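Putative alpha-galactosidase (Bacteroides fragilis, PDB 4NZJ) probably releases terminal, non-reducing alpha-D-galactose residues from alpha-galactosides by hydrolysis, as a member of glycosyl hydrolase family 27. Local coordinates at residues Y184-A188 against C196-G200; E10-N16 against I33-Q38. All coordinates share one frame; numbering follows the deposited sequence.

Interaction 1: Y184-A188 against C196-G200; sequences YSDAA and CGSYG
S185 and S198 meet hydroxyl to hydroxyl: S185 OG gives its hydrogen to S198 OG over 2.7 Å, and S198 OG is also bonded to D205 of the helix 202-212, so a chain of hydrogen bonds runs from strand to loop to helix. S185 swings OG opposite its backbone N (chi1 -170°), which sends the hydroxyl across to the loop, while S198 folds OG back beside its own N. Next to this pair the main chains are tied directly. S198 N points almost straight at D186 O, 3.0 Å away, with an N-H...O angle of 174°. Y199 N reaches A188 O at 3.2 Å from well above the carbonyl plane. G197 CA passes close to D186 O and to A188 O, making a CA-H...O contact with the latter. The Y199 side chain touches mainly through its root: CB rests 3.4 Å from A188 CA, whereas the ring leads away and is met by R234 in a cation-pi contact. An inverse gamma turn centred on A187 bends the chain just after the strand, so that A188 O as well as D186 O faces the loop. Y184 OH is hydrogen-bonded to D220 on the neighbouring strand 216-220, which places the strand in the barrel. The contact thus folds the loop that follows strand 180-186 back onto that strand's C-terminal end, a beta-to-alpha connection of the TIM barrel, at the barrel end where glycosidases of this fold carry their active sites.

Interaction 2: E10-N16 against I33-Q38; sequences EGKPRIN and IPTSGQ
R14 and I15 pair with S36 and T35 in a short antiparallel ladder of the Ig-like domain, where 14-15 is an outermost strand of its sheet beside strand 28-36. R14 and S36 form the hydrogen-bonded pair, R14 N to S36 O and S36 N to R14 O, both 2.9 Å; N16 N to P34 O continues the pattern, and Q38 N to G11 O ties the chains out of register beyond the other end. On the face of R14 and S36, the arginine chain bends at chi3 (-72°) and lays its guanidinium over the serine, S36 CB lying 3.1 Å from the plane and offset toward the rim. NH1 reaches E10 O edge-on at 3.0 Å, within the guanidinium plane, and NH2 binds K7 O, so two carbonyls help fix the group's rotation. The other face carries I15 and T35, side by side, with A77 of strand 69-79 against both. I15 CG2 also packs on I33 CG2 at 3.8 Å. T35 OG1 donates to I33 O at 2.7 Å and is itself hydrogen-bonded by W43 NE1. G37 CA lies 3.4 Å from G11 O and makes a CA-H...O contact to E10 O. N16 takes its CG beside its own N (chi1 -60°), and ND2 donates to both D133 O and S36 OG, the latter 2.8 Å away and only 5° out of the amide plane.

Interactions 1 and 2 belong to different domains and lie on opposite sides of the chain's centre: their centres are 41 Å apart and their nearest atoms about 24 Å apart, so they do not touch. They follow in series along the chain, 10-16 with 33-38 closing before 184-188 meets 196-200. Interaction 1 lies at the C-terminal end of the barrel strands, where barrel glycosidases carry their active sites, while interaction 2 sits in the Ig-like domain, well away from that end. A link between the domains is nevertheless direct: D133 of the catalytic barrel domain accepts from N16 ND2 through its carbonyl O and from T35 N through OD1.

Interaction 1: Y184-A188 against C196-G200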
ATOM      1  N   TYR A 184     -15.206  -3.695  -4.293  1.00 17.83           N
ATOM      2  CA  TYR A 184     -15.286  -2.625  -5.265  1.00 17.71           C
ATOM      3  C   TYR A 184     -16.732  -2.239  -5.519  1.00 16.78           C
ATOM      4  O   TYR A 184     -17.597  -3.101  -5.681  1.00 16.71           O
ATOM      5  CB  TYR A 184     -14.641  -3.098  -6.572  1.00 17.58           C
ATOM      6  CG  TYR A 184     -14.854  -2.186  -7.758  1.00 18.06           C
ATOM      7  CD1 TYR A 184     -16.013  -2.258  -8.509  1.00 17.97           C
ATOM      8  CD2 TYR A 184     -13.894  -1.244  -8.124  1.00 19.82           C
ATOM      9  CE1 TYR A 184     -16.220  -1.423  -9.592  1.00 19.45           C
ATOM     10  CE2 TYR A 184     -14.091  -0.400  -9.207  1.00 19.75           C
ATOM     11  CZ  TYR A 184     -15.258  -0.496  -9.940  1.00 19.63           C
ATOM     12  OH  TYR A 184     -15.481   0.329 -11.022  1.00 21.69           O
ATOM     13  N   SER A 185     -16.996  -0.940  -5.583  1.00 16.33           N
ATOM     14  CA  SER A 185     -18.249  -0.460  -6.139  1.00 16.44           C
ATOM     15  C   SER A 185     -18.011   0.884  -6.816  1.00 16.44           C
ATOM     16  O   SER A 185     -16.861   1.279  -7.048  1.00 16.28           O
ATOM     17  CB  SER A 185     -19.335  -0.366  -5.076  1.00 17.40           C
ATOM     18  OG  SER A 185     -20.598  -0.116  -5.682  1.00 18.64           O
ATOM     19  N   ASP A 186     -19.093   1.567  -7.165  1.00 17.33           N
ATOM     20  CA  ASP A 186     -19.020   2.773  -7.978  1.00 17.71           C
ATOM     21  C   ASP A 186     -20.136   3.711  -7.537  1.00 17.41           C
ATOM     22  O   ASP A 186     -21.243   3.254  -7.207  1.00 18.36           O
ATOM     23  CB  ASP A 186     -19.191   2.373  -9.446  1.00 19.12           C
ATOM     24  CG  ASP A 186     -18.895   3.491 -10.415  1.00 20.85           C
ATOM     25  OD1 ASP A 186     -19.718   4.423 -10.517  1.00 21.69           O
ATOM     26  OD2 ASP A 186     -17.853   3.410 -11.106  1.00 21.46           O
ATOM     27  N   ALA A 187     -19.849   5.012  -7.564  1.00 18.25           N
ATOM     28  CA  ALA A 187     -20.800   6.052  -7.152  1.00 18.75           C
ATOM     29  C   ALA A 187     -21.793   6.405  -8.258  1.00 20.88           C
ATOM     30  O   ALA A 187     -22.006   7.582  -8.582  1.00 21.69           O
ATOM     31  CB  ALA A 187     -20.048   7.291  -6.701  1.00 19.78           C
ATOM     32  N   ALA A 188     -22.407   5.373  -8.821  1.00 20.79           N
ATOM     33  CA  ALA A 188     -23.385   5.521  -9.885  1.00 21.27           C
ATOM     34  C   ALA A 188     -24.256   4.270  -9.895  1.00 21.89           C
ATOM     35  O   ALA A 188     -24.056   3.351  -9.092  1.00 20.73           O
ATOM     36  CB  ALA A 188     -22.682   5.698 -11.225  1.00 21.63           C
ATOM     37  N   CYS A 196     -23.683  -3.693 -11.292  1.00 22.02           N
ATOM     38  CA  CYS A 196     -24.439  -2.805 -10.405  1.00 21.57           C
ATOM     39  C   CYS A 196     -23.533  -1.993  -9.475  1.00 20.41           C
ATOM     40  O   CYS A 196     -22.646  -2.547  -8.829  1.00 20.56           O
ATOM     41  CB  CYS A 196     -25.435  -3.603  -9.575  1.00 22.12           C
ATOM     42  SG  CYS A 196     -26.690  -2.542  -8.833  1.00 23.81           S
ATOM     43  N   GLY A 197     -23.768  -0.680  -9.421  1.00 20.36           N
ATOM     44  CA  GLY A 197     -23.085   0.206  -8.470  1.00 19.80           C
ATOM     45  C   GLY A 197     -23.981   0.577  -7.290  1.00 20.40           C
ATOM     46  O   GLY A 197     -25.094   0.066  -7.166  1.00 21.29           O
ATOM     47  N   SER A 198     -23.512   1.503  -6.454  1.00 19.94           N
ATOM     48  CA  SER A 198     -24.130   1.771  -5.149  1.00 19.39           C
ATOM     49  C   SER A 198     -24.875   3.104  -5.013  1.00 21.15           C
ATOM     50  O   SER A 198     -25.424   3.392  -3.946  1.00 22.73           O
ATOM     51  CB  SER A 198     -23.059   1.718  -4.059  1.00 17.83           C
ATOM     52  OG  SER A 198     -22.528   0.412  -3.915  1.00 18.19           O
ATOM     53  N   TYR A 199     -24.899   3.926  -6.056  1.00 20.93           N
ATOM     54  CA  TYR A 199     -25.545   5.232  -5.931  1.00 21.62           C
ATOM     55  C   TYR A 199     -27.008   5.107  -5.496  1.00 23.35           C
ATOM     56  O   TYR A 199     -27.797   4.407  -6.131  1.00 23.52           O
ATOM     57  CB  TYR A 199     -25.442   6.017  -7.236  1.00 21.53           C
ATOM     58  CG  TYR A 199     -26.095   7.375  -7.153  1.00 22.99           C
ATOM     59  CD1 TYR A 199     -25.623   8.329  -6.264  1.00 24.37           C
ATOM     60  CD2 TYR A 199     -27.179   7.701  -7.954  1.00 27.50           C
ATOM     61  CE1 TYR A 199     -26.210   9.574  -6.172  1.00 26.73           C
ATOM     62  CE2 TYR A 199     -27.776   8.948  -7.870  1.00 29.15           C
ATOM     63  CZ  TYR A 199     -27.284   9.878  -6.976  1.00 28.77           C
ATOM     64  OH  TYR A 199     -27.868  11.118  -6.883  1.00 30.40           O
ATOM     65  N   GLY A 200     -27.356   5.793  -4.408  1.00 23.88           N
ATOM     66  CA  GLY A 200     -28.709   5.766  -3.853  1.00 24.75           C
ATOM     67  C   GLY A 200     -28.974   4.628  -2.875  1.00 23.97           C
ATOM     68  O   GLY A 200     -30.028   4.589  -2.244  1.00 25.40           O
TER

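Interaction 2: E10-N16 against I33-Q38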
ATOM      1  N   GLU A  10      14.912 -17.101   6.082  1.00 32.96           N
ATOM      2  CA  GLU A  10      16.155 -17.597   6.668  1.00 35.76           C
ATOM      3  C   GLU A  10      16.688 -16.635   7.718  1.00 33.95           C
ATOM      4  O   GLU A  10      16.374 -15.446   7.705  1.00 32.49           O
ATOM      5  CB  GLU A  10      17.205 -17.868   5.587  1.00 41.43           C
ATOM      6  CG  GLU A  10      17.743 -16.635   4.886  1.00 45.35           C
ATOM      7  CD  GLU A  10      18.953 -16.932   4.013  1.00 50.74           C
ATOM      8  OE1 GLU A  10      19.831 -17.717   4.433  1.00 58.78           O
ATOM      9  OE2 GLU A  10      19.034 -16.364   2.903  1.00 52.09           O
ATOM     10  N   GLY A  11      17.493 -17.170   8.631  1.00 34.35           N
ATOM     11  CA  GLY A  11      18.118 -16.371   9.672  1.00 34.28           C
ATOM     12  C   GLY A  11      17.253 -16.195  10.903  1.00 33.92           C
ATOM     13  O   GLY A  11      16.163 -16.770  11.014  1.00 33.15           O
ATOM     14  N   LYS A  12      17.758 -15.395  11.835  1.00 35.28           N
ATOM     15  CA  LYS A  12      17.041 -15.081  13.059  1.00 36.72           C
ATOM     16  C   LYS A  12      15.824 -14.221  12.731  1.00 32.62           C
ATOM     17  O   LYS A  12      15.770 -13.606  11.660  1.00 30.37           O
ATOM     18  CB  LYS A  12      17.960 -14.368  14.059  1.00 42.28           C
ATOM     19  CG  LYS A  12      18.406 -12.968  13.654  1.00 46.04           C
ATOM     20  CD  LYS A  12      19.285 -12.340  14.728  1.00 52.21           C
ATOM     21  CE  LYS A  12      18.460 -11.798  15.890  1.00 54.84           C
ATOM     22  NZ  LYS A  12      19.285 -11.583  17.111  1.00 60.35           N
ATOM     23  N   PRO A  13      14.843 -14.169  13.648  1.00 30.62           N
ATOM     24  CA  PRO A  13      13.630 -13.414  13.341  1.00 28.56           C
ATOM     25  C   PRO A  13      13.915 -11.936  13.132  1.00 28.25           C
ATOM     26  O   PRO A  13      14.844 -11.393  13.729  1.00 29.25           O
ATOM     27  CB  PRO A  13      12.758 -13.610  14.588  1.00 28.68           C
ATOM     28  CG  PRO A  13      13.328 -14.790  15.288  1.00 29.93           C
ATOM     29  CD  PRO A  13      14.794 -14.742  15.003  1.00 31.48           C
ATOM     30  N   ARG A  14      13.133 -11.309  12.263  1.00 26.94           N
ATOM     31  CA  ARG A  14      13.170  -9.865  12.071  1.00 27.65           C
ATOM     32  C   ARG A  14      11.720  -9.418  11.958  1.00 26.37           C
ATOM     33  O   ARG A  14      11.055  -9.715  10.965  1.00 26.34           O
ATOM     34  CB  ARG A  14      13.976  -9.494  10.811  1.00 29.61           C
ATOM     35  CG  ARG A  14      15.340 -10.177  10.757  1.00 34.07           C
ATOM     36  CD  ARG A  14      16.165  -9.850   9.522  1.00 36.69           C
ATOM     37  NE  ARG A  14      15.688 -10.459   8.277  1.00 37.56           N
ATOM     38  CZ  ARG A  14      15.759 -11.755   7.959  1.00 38.43           C
ATOM     39  NH1 ARG A  14      16.252 -12.656   8.802  1.00 40.25           N
ATOM     40  NH2 ARG A  14      15.305 -12.159   6.777  1.00 39.73           N
ATOM     41  N   ILE A  15      11.217  -8.750  12.994  1.00 26.48           N
ATOM     42  CA  ILE A  15       9.854  -8.220  12.968  1.00 24.90           C
ATOM     43  C   ILE A  15       9.860  -6.963  12.104  1.00 23.86           C
ATOM     44  O   ILE A  15      10.577  -5.999  12.396  1.00 25.14           O
ATOM     45  CB  ILE A  15       9.313  -7.900  14.376  1.00 25.99           C
ATOM     46  CG1 ILE A  15       9.211  -9.187  15.200  1.00 27.62           C
ATOM     47  CG2 ILE A  15       7.953  -7.211  14.289  1.00 24.77           C
ATOM     48  CD1 ILE A  15       8.933  -8.968  16.675  1.00 29.40           C
ATOM     49  N   ASN A  16       9.070  -7.000  11.039  1.00 22.55           N
ATOM     50  CA  ASN A  16       9.080  -5.955  10.022  1.00 23.86           C
ATOM     51  C   ASN A  16       7.975  -4.921  10.222  1.00 25.86           C
ATOM     52  O   ASN A  16       7.099  -5.083  11.078  1.00 25.80           O
ATOM     53  CB  ASN A  16       8.981  -6.595   8.631  1.00 21.90           C
ATOM     54  CG  ASN A  16      10.137  -7.541   8.340  1.00 22.20           C
ATOM     55  OD1 ASN A  16      11.297  -7.207   8.586  1.00 23.18           O
ATOM     56  ND2 ASN A  16       9.829  -8.727   7.813  1.00 21.85           N
ATOM     57  N   ILE A  33       1.661 -10.266  12.495  1.00 21.10           N
ATOM     58  CA  ILE A  33       2.950  -9.634  12.748  1.00 21.60           C
ATOM     59  C   ILE A  33       3.923 -10.048  11.640  1.00 20.87           C
ATOM     60  O   ILE A  33       4.386 -11.186  11.627  1.00 21.78           O
ATOM     61  CB  ILE A  33       3.516 -10.032  14.119  1.00 23.02           C
ATOM     62  CG1 ILE A  33       2.534  -9.649  15.237  1.00 23.88           C
ATOM     63  CG2 ILE A  33       4.879  -9.378  14.337  1.00 23.93           C
ATOM     64  CD1 ILE A  33       2.787 -10.375  16.541  1.00 24.60           C
ATOM     65  N   PRO A  34       4.229  -9.135  10.697  1.00 20.24           N
ATOM     66  CA  PRO A  34       5.069  -9.552   9.578  1.00 20.60           C
ATOM     67  C   PRO A  34       6.483  -9.826  10.059  1.00 21.18           C
ATOM     68  O   PRO A  34       7.124  -8.944  10.626  1.00 21.54           O
ATOM     69  CB  PRO A  34       5.025  -8.344   8.624  1.00 21.13           C
ATOM     70  CG  PRO A  34       3.955  -7.439   9.153  1.00 21.32           C
ATOM     71  CD  PRO A  34       3.952  -7.691  10.630  1.00 20.03           C
ATOM     72  N   THR A  35       6.950 -11.054   9.857  1.00 21.82           N
ATOM     73  CA  THR A  35       8.191 -11.508  10.479  1.00 22.09           C
ATOM     74  C   THR A  35       9.044 -12.342   9.530  1.00 22.33           C
ATOM     75  O   THR A  35       8.644 -13.430   9.113  1.00 23.49           O
ATOM     76  CB  THR A  35       7.901 -12.338  11.751  1.00 22.90           C
ATOM     77  OG1 THR A  35       6.869 -11.706  12.516  1.00 23.41           O
ATOM     78  CG2 THR A  35       9.137 -12.464  12.605  1.00 24.94           C
ATOM     79  N   SER A  36      10.224 -11.828   9.193  1.00 22.67           N
ATOM     80  CA  SER A  36      11.185 -12.594   8.416  1.00 23.35           C
ATOM     81  C   SER A  36      11.926 -13.559   9.333  1.00 25.21           C
ATOM     82  O   SER A  36      11.981 -13.353  10.545  1.00 28.16           O
ATOM     83  CB  SER A  36      12.176 -11.663   7.716  1.00 23.41           C
ATOM     84  OG  SER A  36      11.511 -10.784   6.834  1.00 23.26           O
ATOM     85  N   GLY A  37      12.488 -14.617   8.757  1.00 25.31           N
ATOM     86  CA  GLY A  37      13.319 -15.550   9.513  1.00 27.32           C
ATOM     87  C   GLY A  37      12.931 -16.989   9.277  1.00 27.82           C
ATOM     88  O   GLY A  37      11.835 -17.281   8.792  1.00 27.32           O
ATOM     89  N   GLN A  38      13.826 -17.907   9.632  1.00 30.59           N
ATOM     90  CA  GLN A  38      13.542 -19.317   9.405  1.00 32.75           C
ATOM     91  C   GLN A  38      12.369 -19.765  10.277  1.00 32.89           C
ATOM     92  O   GLN A  38      12.160 -19.244  11.374  1.00 31.49           O
ATOM     93  CB  GLN A  38      14.785 -20.189   9.624  1.00 36.97           C
ATOM     94  CG  GLN A  38      15.033 -20.641  11.051  1.00 39.40           C
ATOM     95  CD  GLN A  38      16.044 -21.771  11.118  1.00 41.54           C
ATOM     96  OE1 GLN A  38      17.018 -21.784  10.367  1.00 42.57           O
ATOM     97  NE2 GLN A  38      15.815 -22.724  12.014  1.00 42.23           N
TER
HETATM   98  O   HOH W   1      18.050 -19.994   8.184  1.00 38.84           O